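Local coordinates for protein tannase (Fusobacterium nucleatum subsp. nucleatum ATCC 25586, PDB 6YQ4) that probably hydrolyses the ester bonds of gallotannins as a tannase of the alpha/beta-hydrolase superfamily, and binds a magnesium ion, at residues A[306-311]-A[468-472]; A[323-328]-A[342-346]. All coordinates share one frame; numbering follows the deposited sequence.

Contact 1 lays helix 298-316 against the C-terminal end of strand 465-469, the outermost strand on one side of the large mixed sheet, and the loop after it. Contact 2 closes the chain back on itself beyond that helix, between residues 323-328 and 342-346. Their centres lie about 14 Å apart, and the two merge into one apolar cluster: CH2 of W472 comes 3.6 Å from CZ of F328, CB of A311 3.7 Å from CE2 of F328, and CD1 of I307 3.7 Å from CE2 of Y343. Both lie away from the magnesium site of D150, M153 and G155. The side chain of P471 lies near, without touching, a possible triad of S166, H476 and D444.

Contact 1: A[306-311]-A[468-472]; sequences IIRNSA and FAAPW
I306, S310 and A311 present one flank of helix 298-316 to the end of strand 465-469 and the following loop. The two branches of I306 reach F468 and A470, with A469 pointing away between them: CD1 meets the edge of the F468 ring, 3.4 Å from CE2, while CG2 settles on CB of A470 at 3.8 Å. F468 is turned with CG anti to its backbone N (chi1 175°), which carries the ring to the helix. One turn on, OG of S310 fills the hollow between A470 and W472 and donates to O of A470 at 2.6 Å, almost in line with the carbonyl (C=O...OG angle 171°). The same hydroxyl lies at the edge of the indole, in its plane. Beyond it the ring of W472 reaches the bump of A311, whose CB is 3.6 Å from CZ3, and NE1 is hydrogen-bonded to O of D320. The backbones meet only through two waters: one accepts from A470 N at 3.1 Å, the other from W472 N at 3.0 Å, and each donates weakly to a helix carbonyl, O of I306 or S310. The chemistry implies an apolar seam whose one direct polar link is the buried serine bond.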
loop_
_atom_site.group_PDB
_atom_site.type_symbol
_atom_site.label_atom_id
_atom_site.label_comp_id
_atom_site.label_asym_id
_atom_site.label_seq_id
_atom_site.Cartn_x
_atom_site.Cartn_y
_atom_site.Cartn_z
ATOM N N ILE A 306 -19.016 -7.948 0.618
ATOM C CA ILE A 306 -18.222 -6.839 1.153
ATOM C C ILE A 306 -18.980 -5.526 1.006
ATOM O O ILE A 306 -19.021 -4.704 1.928
ATOM C CB ILE A 306 -16.864 -6.761 0.441
ATOM C CG1 ILE A 306 -15.992 -7.942 0.787
ATOM C CG2 ILE A 306 -16.122 -5.474 0.789
ATOM C CD1 ILE A 306 -14.755 -7.915 -0.089
ATOM N N ILE A 307 -19.565 -5.291 -0.173
ATOM C CA ILE A 307 -20.296 -4.045 -0.380
ATOM C C ILE A 307 -21.559 -4.030 0.473
ATOM O O ILE A 307 -21.854 -3.031 1.138
ATOM C CB ILE A 307 -20.599 -3.835 -1.881
ATOM C CG1 ILE A 307 -19.304 -3.712 -2.689
ATOM C CG2 ILE A 307 -21.444 -2.581 -2.109
ATOM C CD1 ILE A 307 -18.446 -2.533 -2.286
ATOM N N ARG A 308 -22.308 -5.146 0.500
ATOM C CA ARG A 308 -23.495 -5.231 1.353
ATOM C C ARG A 308 -23.152 -4.891 2.787
ATOM O O ARG A 308 -23.861 -4.119 3.442
ATOM C CB ARG A 308 -24.105 -6.633 1.294
ATOM C CG ARG A 308 -25.341 -6.814 2.189
ATOM C CD ARG A 308 -25.651 -8.296 2.513
ATOM N NE ARG A 308 -24.709 -8.850 3.480
ATOM C CZ ARG A 308 -24.547 -10.148 3.720
ATOM N NH1 ARG A 308 -25.272 -11.034 3.051
ATOM N NH2 ARG A 308 -23.654 -10.556 4.628
ATOM N N ASN A 309 -22.051 -5.449 3.283
ATOM C CA ASN A 309 -21.626 -5.160 4.640
ATOM C C ASN A 309 -21.248 -3.698 4.798
ATOM O O ASN A 309 -21.578 -3.077 5.816
ATOM C CB ASN A 309 -20.455 -6.061 5.019
ATOM C CG ASN A 309 -20.892 -7.461 5.403
ATOM O OD1 ASN A 309 -22.098 -7.786 5.459
ATOM N ND2 ASN A 309 -19.912 -8.305 5.667
ATOM N N SER A 310 -20.558 -3.131 3.801
ATOM C CA SER A 310 -20.233 -1.708 3.836
ATOM C C SER A 310 -21.491 -0.838 3.890
ATOM O O SER A 310 -21.607 0.042 4.750
ATOM C CB SER A 310 -19.379 -1.327 2.627
ATOM O OG SER A 310 -19.154 0.083 2.607
ATOM N N ALA A 311 -22.435 -1.047 2.956
ATOM C CA ALA A 311 -23.654 -0.229 2.942
ATOM C C ALA A 311 -24.498 -0.412 4.208
ATOM O O ALA A 311 -25.170 0.529 4.643
ATOM C CB ALA A 311 -24.485 -0.541 1.702
ATOM N N PHE A 468 -10.306 -6.510 7.512
ATOM C CA PHE A 468 -10.543 -5.992 6.169
ATOM C C PHE A 468 -11.949 -5.437 6.070
ATOM O O PHE A 468 -12.903 -6.041 6.567
ATOM C CB PHE A 468 -10.358 -7.070 5.111
ATOM C CG PHE A 468 -10.701 -6.623 3.692
ATOM C CD1 PHE A 468 -10.040 -5.576 3.096
ATOM C CD2 PHE A 468 -11.649 -7.298 2.948
ATOM C CE1 PHE A 468 -10.335 -5.184 1.784
ATOM C CE2 PHE A 468 -11.956 -6.899 1.624
ATOM C CZ PHE A 468 -11.297 -5.838 1.049
ATOM N N ALA A 469 -12.064 -4.301 5.389
ATOM C CA ALA A 469 -13.256 -3.469 5.362
ATOM C C ALA A 469 -13.157 -2.528 4.166
ATOM O O ALA A 469 -12.071 -2.045 3.824
ATOM C CB ALA A 469 -13.398 -2.656 6.656
ATOM N N ALA A 470 -14.303 -2.263 3.543
ATOM C CA ALA A 470 -14.428 -1.265 2.478
ATOM C C ALA A 470 -15.318 -0.152 3.009
ATOM O O ALA A 470 -16.547 -0.215 2.884
ATOM C CB ALA A 470 -15.001 -1.874 1.204
ATOM N N PRO A 471 -14.742 0.870 3.632
ATOM C CA PRO A 471 -15.559 1.929 4.242
ATOM C C PRO A 471 -16.389 2.676 3.201
ATOM O O PRO A 471 -15.883 3.100 2.162
ATOM C CB PRO A 471 -14.516 2.845 4.892
ATOM C CG PRO A 471 -13.269 2.013 4.987
ATOM C CD PRO A 471 -13.300 1.091 3.826
ATOM N N TRP A 472 -17.664 2.860 3.516
ATOM C CA TRP A 472 -18.626 3.470 2.607
ATOM C C TRP A 472 -18.286 4.924 2.291
ATOM O O TRP A 472 -17.826 5.688 3.150
ATOM C CB TRP A 472 -20.031 3.394 3.222
ATOM C CG TRP A 472 -21.077 3.886 2.288
ATOM C CD1 TRP A 472 -21.655 5.134 2.270
ATOM C CD2 TRP A 472 -21.672 3.151 1.211
ATOM N NE1 TRP A 472 -22.580 5.211 1.246
ATOM C CE2 TRP A 472 -22.607 4.009 0.583
ATOM C CE3 TRP A 472 -21.515 1.845 0.723
ATOM C CZ2 TRP A 472 -23.366 3.604 -0.513
ATOM C CZ3 TRP A 472 -22.265 1.448 -0.356
ATOM C CH2 TRP A 472 -23.178 2.331 -0.974
HETATM O O HOH W 1 -16.886 -3.648 4.391
HETATM O O HOH W 2 -18.631 1.237 5.884
#

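Contact 2: A[323-328]-A[342-346]; sequences QFKKAF and VYTHI
F324 packs its ring obliquely against Y343 and I346, its CD2 3.4 Å from CE1 of Y343 and its CE2 3.4 Å from CG2 of I346. The two aromatic planes are inclined at 39° with centroids 5.2 Å apart, an oblique pairing. I346 meets F324 with both arms: CG2 sits by the far part of the ring, while CD1 reaches back along it to 3.5 Å from CD2. The placement of Y343 follows from its first torsion: CG is anti to the backbone N (chi1 177°), swinging the phenol off helix 340-344 toward both phenylalanines. F328 meets the same CD1/CE1 side of the tyrosine, nearer its root, with CE1 lying 4.0 Å from CD1 of Y343, and carries O of F324 over the centre of one of its own faces. Beside the rings A327 brings its methyl against the helix backbone, CB 3.6 Å from N of Y343, with CG1 of V342 beside it at 3.7 Å. On the exposed side the aliphatic part of K326 continues the apolar surface, its CG 3.9 Å from CG1 of V342, which it crosses at about a right angle, while it runs past I346 in the opposite direction. The hairpin of strands 328-330 and 335-338 joins the two segments, so the contact closes its base; A327 and N339 are also linked by a backbone hydrogen bond. Outside the pair, W472 meets F324 edge-to-face and Y343 OH is hydrogen-bonded to O of A442. The chemistry between the segments is therefore apolar, resting on the fit of rings and methyls, while the phenol hydroxyl ties the cluster to the neighbouring loop.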
loop_
_atom_site.group_PDB
_atom_site.type_symbol
_atom_site.label_atom_id
_atom_site.label_comp_id
_atom_site.label_asym_id
_atom_site.label_seq_id
_atom_site.Cartn_x
_atom_site.Cartn_y
_atom_site.Cartn_z
ATOM N N GLN A 323 -27.485 7.336 -3.851
ATOM C CA GLN A 323 -26.922 7.192 -5.187
ATOM C C GLN A 323 -26.748 5.747 -5.629
ATOM O O GLN A 323 -26.683 5.490 -6.831
ATOM C CB GLN A 323 -25.567 7.898 -5.249
ATOM C CG GLN A 323 -25.478 9.112 -4.338
ATOM C CD GLN A 323 -24.045 9.500 -4.011
ATOM O OE1 GLN A 323 -23.113 9.168 -4.751
ATOM N NE2 GLN A 323 -23.862 10.206 -2.896
ATOM N N PHE A 324 -26.678 4.791 -4.705
ATOM C CA PHE A 324 -26.367 3.412 -5.058
ATOM C C PHE A 324 -27.497 2.428 -4.794
ATOM O O PHE A 324 -27.313 1.227 -5.025
ATOM C CB PHE A 324 -25.104 2.965 -4.316
ATOM C CG PHE A 324 -23.876 3.723 -4.734
ATOM C CD1 PHE A 324 -23.599 4.978 -4.195
ATOM C CD2 PHE A 324 -23.009 3.198 -5.687
ATOM C CE1 PHE A 324 -22.464 5.696 -4.591
ATOM C CE2 PHE A 324 -21.876 3.902 -6.085
ATOM C CZ PHE A 324 -21.610 5.157 -5.538
ATOM N N LYS A 325 -28.670 2.899 -4.358
ATOM C CA LYS A 325 -29.778 1.995 -4.066
ATOM C C LYS A 325 -30.232 1.179 -5.279
ATOM O O LYS A 325 -30.796 0.099 -5.100
ATOM C CB LYS A 325 -30.960 2.785 -3.504
ATOM C CG LYS A 325 -30.600 3.702 -2.336
ATOM C CD LYS A 325 -31.810 4.524 -1.849
ATOM C CE LYS A 325 -32.012 4.435 -0.322
ATOM N NZ LYS A 325 -33.294 5.052 0.155
ATOM N N LYS A 326 -29.986 1.637 -6.507
ATOM C CA LYS A 326 -30.443 0.868 -7.667
ATOM C C LYS A 326 -29.747 -0.490 -7.784
ATOM O O LYS A 326 -30.281 -1.395 -8.435
ATOM C CB LYS A 326 -30.252 1.681 -8.954
ATOM C CG LYS A 326 -28.822 1.723 -9.490
ATOM C CD LYS A 326 -28.677 2.648 -10.711
ATOM C CE LYS A 326 -29.669 2.310 -11.815
ATOM N NZ LYS A 326 -29.448 3.082 -13.080
ATOM N N ALA A 327 -28.588 -0.662 -7.164
ATOM C CA ALA A 327 -27.910 -1.950 -7.139
ATOM C C ALA A 327 -28.253 -2.791 -5.908
ATOM O O ALA A 327 -27.726 -3.904 -5.763
ATOM C CB ALA A 327 -26.386 -1.737 -7.205
ATOM N N PHE A 328 -29.112 -2.295 -5.019
ATOM C CA PHE A 328 -29.306 -2.891 -3.705
ATOM C C PHE A 328 -30.689 -3.524 -3.593
ATOM O O PHE A 328 -31.680 -2.976 -4.094
ATOM C CB PHE A 328 -29.151 -1.839 -2.603
ATOM C CG PHE A 328 -27.747 -1.342 -2.425
ATOM C CD1 PHE A 328 -26.681 -1.983 -3.032
ATOM C CD2 PHE A 328 -27.494 -0.234 -1.637
ATOM C CE1 PHE A 328 -25.384 -1.531 -2.859
ATOM C CE2 PHE A 328 -26.192 0.235 -1.466
ATOM C CZ PHE A 328 -25.139 -0.418 -2.076
ATOM N N VAL A 342 -24.193 -4.006 -11.381
ATOM C CA VAL A 342 -24.853 -2.705 -11.363
ATOM C C VAL A 342 -24.071 -1.724 -10.496
ATOM O O VAL A 342 -23.914 -0.546 -10.851
ATOM C CB VAL A 342 -26.309 -2.854 -10.881
ATOM C CG1 VAL A 342 -27.012 -1.486 -10.849
ATOM C CG2 VAL A 342 -27.068 -3.848 -11.754
ATOM N N TYR A 343 -23.549 -2.204 -9.359
ATOM C CA TYR A 343 -22.872 -1.320 -8.416
ATOM C C TYR A 343 -21.641 -0.673 -9.045
ATOM O O TYR A 343 -21.334 0.491 -8.769
ATOM C CB TYR A 343 -22.480 -2.097 -7.147
ATOM C CG TYR A 343 -21.702 -1.262 -6.141
ATOM C CD1 TYR A 343 -22.361 -0.389 -5.275
ATOM C CD2 TYR A 343 -20.308 -1.319 -6.079
ATOM C CE1 TYR A 343 -21.653 0.381 -4.359
ATOM C CE2 TYR A 343 -19.589 -0.541 -5.173
ATOM C CZ TYR A 343 -20.268 0.307 -4.318
ATOM O OH TYR A 343 -19.577 1.057 -3.384
ATOM N N THR A 344 -20.917 -1.417 -9.880
ATOM C CA THR A 344 -19.662 -0.932 -10.439
ATOM C C THR A 344 -19.854 -0.023 -11.647
ATOM O O THR A 344 -18.888 0.629 -12.063
ATOM C CB THR A 344 -18.771 -2.119 -10.817
ATOM O OG1 THR A 344 -19.549 -3.079 -11.541
ATOM C CG2 THR A 344 -18.238 -2.776 -9.567
ATOM N N HIS A 345 -21.065 0.040 -12.211
ATOM C CA HIS A 345 -21.361 0.874 -13.363
ATOM C C HIS A 345 -21.966 2.216 -12.975
ATOM O O HIS A 345 -22.530 2.904 -13.830
ATOM C CB HIS A 345 -22.300 0.129 -14.310
ATOM C CG HIS A 345 -21.601 -0.872 -15.168
ATOM N ND1 HIS A 345 -20.724 -1.806 -14.652
ATOM C CD2 HIS A 345 -21.624 -1.070 -16.506
ATOM C CE1 HIS A 345 -20.246 -2.542 -15.638
ATOM N NE2 HIS A 345 -20.778 -2.119 -16.772
ATOM N N ILE A 346 -21.882 2.591 -11.703
ATOM C CA ILE A 346 -22.671 3.711 -11.220
ATOM C C ILE A 346 -21.874 4.994 -11.428
ATOM O O ILE A 346 -22.323 5.900 -12.143
ATOM C CB ILE A 346 -23.116 3.477 -9.761
ATOM C CG1 ILE A 346 -24.375 2.586 -9.770
ATOM C CG2 ILE A 346 -23.388 4.794 -9.033
ATOM C CD1 ILE A 346 -25.064 2.427 -8.428
#